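Local atomic coordinates of ethanolamine utilization protein EutL (Clostridium perfringens E str. JGS1987, PDB entry 4TME), a protein that forms part of the shell of the ethanolamine-utilising bacterial microcompartment as a trimer, binds ethanolamine, and probably controls pore opening in response to it. Residues C[45-48]-C[49-53]; C[103-107]-C[108-112]; C[151-154]-C[155-158]. One frame throughout, in Å; residues are numbered along the deposited sequence. Where two conformers were deposited one is given.

Overall arrangement
The three contacts follow one another along the chain and converge on two neighbouring ethanolamine sites that share D45. Interaction 1 is a stretch of helix 44-57, and interaction 2 is the end of helix 92-106 with the loop leading to strand 112-114; both belong to the first BMC domain, and their centres lie about 9 Å apart. Interaction 3, where strand 146-152 turns into helix 154-167 of the second BMC domain, has its centre about 20 Å from that of interaction 1 and 22 Å from that of interaction 2. D45, F112 and V151 nevertheless touch one another, and the pockets draw residues from both BMC domains, consistent with substrate binding influencing the pore.

Interaction 1 of 3, residues C[45-48]-C[49-53]; sequences DVTY and TALDE. With ETA (ethanolamine), chain J.
T49 turns its hydroxyl back along the helix: with OG1 beside the backbone N and anti to the carbonyl carbon (chi1 -54°), it donates to D45 O one turn earlier, at 2.9 Å from OG1. The same carbonyl oxygen takes the ordinary helical bond from T49 N at 3.0 Å, and the two donors reach it from opposite faces of the carbonyl plane. One buried oxygen is thus gripped twice by a single residue, an example of how threonine satisfies its hydroxyl inside a helix by returning it to the i-4 carbonyl; T49 OG1 is also hydrogen-bonded to Y124 OH. The regular i to i+4 pattern continues as A50 N, L51 N and D52 N bond to the carbonyls of V46, T47 and Y48.

T47 and L51, one turn apart, run alongside each other, T47 CG2 4.0 Å from L51 CD1. L51 CD1 also meets the rim of the Y48 ring, 4.4 Å from Y48 CD1, while D45 OD1 and an ethanolamine N lie at its edge; Y48 OH bonds to S67.

The D45 carboxylate, its CG beside the backbone N (chi1 -62°), faces the ethanolamine pocket. D45 OD1 accepts a 2.6 Å bond from N of one of two bound ethanolamines, which T180 also holds; Y149 OH is a second partner of OD1. Such a short bond suits an ammonium group, which ethanolamine probably carries here.

Around the helix, A50 and T49 pack on F105 of helix 92-106, L51 and Y48 lie against strands 83-89 and 61-67, and D45 meets V151 of strand 146-152, placing helix 44-57 between the two sheets.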
# COMPACT_ATOMS: atom_id res chain seq x y z
N ASP C 45 -3.71 -5.64 14.69
CA ASP C 45 -4.92 -5.39 15.49
C ASP C 45 -4.77 -5.85 16.94
O ASP C 45 -5.35 -5.23 17.85
CB ASP C 45 -6.13 -6.04 14.82
CG ASP C 45 -6.37 -5.47 13.45
OD1 ASP C 45 -6.67 -4.25 13.39
OD2 ASP C 45 -6.17 -6.23 12.47
N VAL C 46 -3.97 -6.90 17.18
CA VAL C 46 -3.63 -7.26 18.58
C VAL C 46 -2.86 -6.11 19.21
O VAL C 46 -3.12 -5.73 20.37
CB VAL C 46 -2.82 -8.57 18.67
CG1 VAL C 46 -2.18 -8.75 20.09
CG2 VAL C 46 -3.74 -9.75 18.35
N THR C 47 -1.93 -5.52 18.47
CA THR C 47 -1.15 -4.42 19.02
C THR C 47 -2.02 -3.20 19.30
O THR C 47 -1.87 -2.55 20.32
CB THR C 47 0.02 -4.07 18.09
OG1 THR C 47 0.86 -5.22 18.01
CG2 THR C 47 0.84 -2.90 18.63
N TYR C 48 -2.96 -2.88 18.41
CA TYR C 48 -3.85 -1.75 18.65
C TYR C 48 -4.70 -1.97 19.91
O TYR C 48 -4.95 -1.02 20.69
CB TYR C 48 -4.77 -1.53 17.43
CG TYR C 48 -4.02 -1.12 16.17
CD1 TYR C 48 -2.93 -0.27 16.23
CD2 TYR C 48 -4.38 -1.65 14.95
CE1 TYR C 48 -2.23 0.09 15.07
CE2 TYR C 48 -3.70 -1.30 13.78
CZ TYR C 48 -2.63 -0.41 13.85
OH TYR C 48 -1.94 -0.04 12.71
N THR C 49 -5.14 -3.21 20.12
CA THR C 49 -5.91 -3.54 21.30
C THR C 49 -5.03 -3.41 22.55
O THR C 49 -5.49 -2.94 23.61
CB THR C 49 -6.50 -4.98 21.21
OG1 THR C 49 -7.23 -5.11 19.99
CG2 THR C 49 -7.45 -5.29 22.36
N ALA C 50 -3.78 -3.84 22.43
CA ALA C 50 -2.82 -3.74 23.53
C ALA C 50 -2.48 -2.30 23.90
O ALA C 50 -2.34 -1.97 25.09
CB ALA C 50 -1.56 -4.50 23.18
N LEU C 51 -2.33 -1.44 22.90
CA LEU C 51 -2.07 -0.02 23.13
C LEU C 51 -3.25 0.64 23.84
O LEU C 51 -3.08 1.49 24.71
CB LEU C 51 -1.80 0.70 21.79
CG LEU C 51 -0.46 0.32 21.14
CD1 LEU C 51 -0.45 0.75 19.67
CD2 LEU C 51 0.70 0.94 21.92
N ASP C 52 -4.47 0.25 23.48
CA ASP C 52 -5.64 0.72 24.20
C ASP C 52 -5.59 0.27 25.67
O ASP C 52 -5.88 1.05 26.58
CB ASP C 52 -6.92 0.23 23.51
CG ASP C 52 -8.16 0.82 24.15
OD1 ASP C 52 -8.29 2.05 24.10
OD2 ASP C 52 -9.00 0.06 24.67
N GLU C 53 -5.19 -0.97 25.90
CA GLU C 53 -5.05 -1.46 27.25
C GLU C 53 -4.01 -0.61 28.00
O GLU C 53 -4.21 -0.30 29.19
CB GLU C 53 -4.67 -2.94 27.23
CG GLU C 53 -4.65 -3.62 28.58
CD GLU C 53 -6.05 -3.79 29.19
OE1 GLU C 53 -7.07 -4.05 28.49
OE2 GLU C 53 -6.10 -3.66 30.40
CA ETA J . -7.88 -2.52 10.66
N ETA J . -6.60 -2.62 11.31
C ETA J . -8.17 -3.86 10.01
O ETA J . -7.29 -4.09 8.93

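Interaction 2 of 3, residues C[103-107]-C[108-112]; sequences LDFID and SGVGF. With ETA (ethanolamine), chain K.
Two donors of S108 converge on F105 O. S108 OG donates at 2.7 Å to F105 O, in the carbonyl plane and on a lone pair, while S108 N also donates to F105 O at 3.0 Å, from above that plane. With OG held between its own N and carbonyl carbon (chi1 68°), the hydroxyl folds back over the turn and also sits 4.2 Å above the centre of the F105 ring.

V110 comes at the same ring obliquely, its side chain crossing that of F105 at about a right angle, with V110 CG2 3.7 Å from F105 CE2 in the conformer given. A water ties the loop to the last turn of the helix: it donates to I106 O and V110 O and accepts from G109 N. G109 has a positive phi (116°), which lets the chain reverse there.

Further on, F112 lays one ring face against the second ethanolamine, F112 CZ being 3.4 Å from ethanolamine CA. The contact illustrates how a helix end satisfies its last two carbonyls, F105 O and I106 O, here with serine and water, while F112 supplies one aromatic face to a ligand whose polar ends are bonded by E82, D44 and T182.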
# COMPACT_ATOMS: atom_id res chain seq x y z
N LEU C 103 3.05 -4.86 26.29
CA LEU C 103 3.72 -6.13 26.08
C LEU C 103 2.98 -7.25 26.76
O LEU C 103 2.79 -8.33 26.20
CB LEU C 103 5.14 -6.05 26.64
CG LEU C 103 6.10 -5.16 25.87
CD1 LEU C 103 7.32 -4.81 26.73
CD2 LEU C 103 6.51 -5.87 24.64
N ASP C 104 2.57 -7.02 28.00
CA ASP C 104 1.88 -8.07 28.73
C ASP C 104 0.57 -8.45 28.04
O ASP C 104 0.20 -9.63 28.01
CB ASP C 104 1.62 -7.66 30.16
CG ASP C 104 2.89 -7.66 31.00
OD1 ASP C 104 3.98 -8.08 30.52
OD2 ASP C 104 2.79 -7.20 32.14
N PHE C 105 -0.13 -7.46 27.47
CA PHE C 105 -1.38 -7.77 26.80
C PHE C 105 -1.14 -8.58 25.53
O PHE C 105 -1.87 -9.53 25.24
CB PHE C 105 -2.17 -6.50 26.44
CG PHE C 105 -3.56 -6.81 25.94
CD1 PHE C 105 -4.60 -6.99 26.84
CD2 PHE C 105 -3.80 -6.96 24.60
CE1 PHE C 105 -5.88 -7.30 26.39
CE2 PHE C 105 -5.08 -7.28 24.14
CZ PHE C 105 -6.11 -7.44 25.04
N ILE C 106 -0.11 -8.23 24.78
CA ILE C 106 0.15 -8.91 23.52
C ILE C 106 0.44 -10.38 23.80
O ILE C 106 0.07 -11.25 23.01
CB ILE C 106 1.32 -8.26 22.77
CG1 ILE C 106 0.89 -6.86 22.30
CG2 ILE C 106 1.76 -9.09 21.58
CD1 ILE C 106 1.98 -6.05 21.66
N ASP C 107 1.08 -10.65 24.92
CA ASP C 107 1.39 -12.04 25.26
C ASP C 107 0.35 -12.70 26.18
O ASP C 107 0.64 -13.71 26.80
CB ASP C 107 2.78 -12.12 25.90
CG ASP C 107 3.44 -13.50 25.72
OD1 ASP C 107 3.27 -14.12 24.63
OD2 ASP C 107 4.13 -13.95 26.66
N SER C 108 -0.86 -12.16 26.23
CA SER C 108 -1.86 -12.62 27.22
C SER C 108 -2.72 -13.80 26.76
O SER C 108 -3.47 -14.38 27.57
CB SER C 108 -2.80 -11.48 27.62
OG SER C 108 -3.64 -11.07 26.55
N GLY C 109 -2.62 -14.16 25.48
CA GLY C 109 -3.42 -15.24 24.90
C GLY C 109 -4.37 -14.76 23.81
O GLY C 109 -5.06 -15.55 23.18
N VAL C 110 -4.44 -13.45 23.61
CA VAL C 110 -5.26 -12.92 22.53
C VAL C 110 -4.56 -13.23 21.21
O VAL C 110 -3.39 -13.59 21.18
CB VAL C 110 -5.52 -11.41 22.68
CG1 VAL C 110 -6.40 -11.14 23.91
CG2 VAL C 110 -4.21 -10.64 22.77
N GLY C 111 -5.31 -13.13 20.12
CA GLY C 111 -4.72 -13.31 18.81
C GLY C 111 -5.76 -13.60 17.75
O GLY C 111 -6.91 -13.83 18.08
N PHE C 112 -5.33 -13.56 16.50
CA PHE C 112 -6.17 -14.02 15.41
C PHE C 112 -6.35 -15.52 15.54
O PHE C 112 -5.54 -16.22 16.13
CB PHE C 112 -5.55 -13.66 14.06
CG PHE C 112 -5.81 -12.25 13.63
CD1 PHE C 112 -5.32 -11.17 14.38
CD2 PHE C 112 -6.54 -11.98 12.48
CE1 PHE C 112 -5.57 -9.86 14.00
CE2 PHE C 112 -6.78 -10.67 12.09
CZ PHE C 112 -6.29 -9.60 12.85
CA ETA K . -4.23 -8.71 10.36
N ETA K . -3.31 -7.80 9.71
C ETA K . -3.52 -9.98 10.79
O ETA K . -2.41 -9.73 11.62
O HOH W 1 -1.32 -13.49 22.93

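Interaction 3 of 3, residues C[151-154]-C[155-158]; sequences VAPP and LEAM
P153 O receives the first bond of helix 154-167: A157 N donates to it at 2.8 Å, almost in line with the carbonyl bond (C=O...N angle 175°). The next, from M158 N to P154 O, is longer at 3.2 Å and tilted from the carbonyl plane. P153 occupies the N-cap position, and P154 illustrates why proline is tolerated in a first turn: it has no N-H to offer, which costs little where the helix has no earlier carbonyl to bond.

E156 bends back over the P153 ring. Its CG stands beside the backbone N (chi1 -62°) and the chain turns again at chi2, bringing the carboxylate against the ring, with OE1 3.4 Å and OE2 3.5 Å from P153 CB. In the first turn, a carboxylate would probably be favoured by the helix dipole.

On the strand side, A152 CB meets A157 CB at 4.1 Å, and A157 CB also packs on A152 O. M158 CG touches P154 O at 3.4 Å. Beyond these, A152 packs on F203 and V207 of helix 193-212. P153 and P154 lie against T77 and M68 of the third subunit, and L155 and E156 against its S12 and L79, so the turn is also part of a subunit interface.

A strand that passes through P153 at the N-cap and P154 into a helix is a strand-to-helix connection of the BMC domain, here beside the ethanolamine pocket through V151.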
# COMPACT_ATOMS: atom_id res chain seq x y z
N VAL C 151 -12.07 -8.33 12.53
CA VAL C 151 -11.15 -8.22 11.39
C VAL C 151 -11.06 -9.55 10.65
O VAL C 151 -10.95 -10.59 11.26
CB VAL C 151 -9.73 -7.81 11.85
CG1 VAL C 151 -8.81 -7.61 10.64
CG2 VAL C 151 -9.79 -6.53 12.67
N ALA C 152 -11.13 -9.49 9.32
CA ALA C 152 -10.91 -10.68 8.49
C ALA C 152 -10.46 -10.24 7.11
O ALA C 152 -10.42 -9.05 6.81
CB ALA C 152 -12.20 -11.52 8.41
N PRO C 153 -10.10 -11.21 6.25
CA PRO C 153 -9.73 -10.78 4.89
C PRO C 153 -10.95 -10.17 4.18
O PRO C 153 -12.06 -10.33 4.65
CB PRO C 153 -9.25 -12.08 4.24
CG PRO C 153 -8.80 -12.94 5.42
CD PRO C 153 -9.83 -12.64 6.48
N PRO C 154 -10.74 -9.45 3.07
CA PRO C 154 -11.78 -8.56 2.53
C PRO C 154 -13.18 -9.16 2.32
O PRO C 154 -14.12 -8.59 2.87
CB PRO C 154 -11.15 -8.11 1.20
CG PRO C 154 -9.68 -8.09 1.53
CD PRO C 154 -9.48 -9.34 2.31
N LEU C 155 -13.35 -10.23 1.55
CA LEU C 155 -14.71 -10.72 1.29
C LEU C 155 -15.31 -11.35 2.55
O LEU C 155 -16.47 -11.12 2.87
CB LEU C 155 -14.71 -11.70 0.11
CG LEU C 155 -16.08 -12.30 -0.29
CD1 LEU C 155 -16.11 -12.54 -1.78
CD2 LEU C 155 -16.36 -13.59 0.44
N GLU C 156 -14.52 -12.15 3.27
CA GLU C 156 -14.97 -12.74 4.51
C GLU C 156 -15.47 -11.64 5.46
O GLU C 156 -16.53 -11.79 6.10
CB GLU C 156 -13.82 -13.52 5.20
CG GLU C 156 -13.28 -14.69 4.42
CD GLU C 156 -12.05 -14.34 3.59
OE1 GLU C 156 -12.11 -13.37 2.81
OE2 GLU C 156 -11.03 -15.05 3.74
N ALA C 157 -14.70 -10.56 5.56
CA ALA C 157 -15.05 -9.47 6.47
C ALA C 157 -16.39 -8.84 6.10
O ALA C 157 -17.21 -8.57 6.97
CB ALA C 157 -13.95 -8.40 6.49
N MET C 158 -16.63 -8.59 4.82
CA MET C 158 -17.89 -7.97 4.41
C MET C 158 -19.09 -8.87 4.70
O MET C 158 -20.12 -8.44 5.21
CB MET C 158 -17.85 -7.59 2.93
CG MET C 158 -16.77 -6.53 2.57
SD MET C 158 -16.83 -5.00 3.51
CE MET C 158 -18.43 -4.43 2.99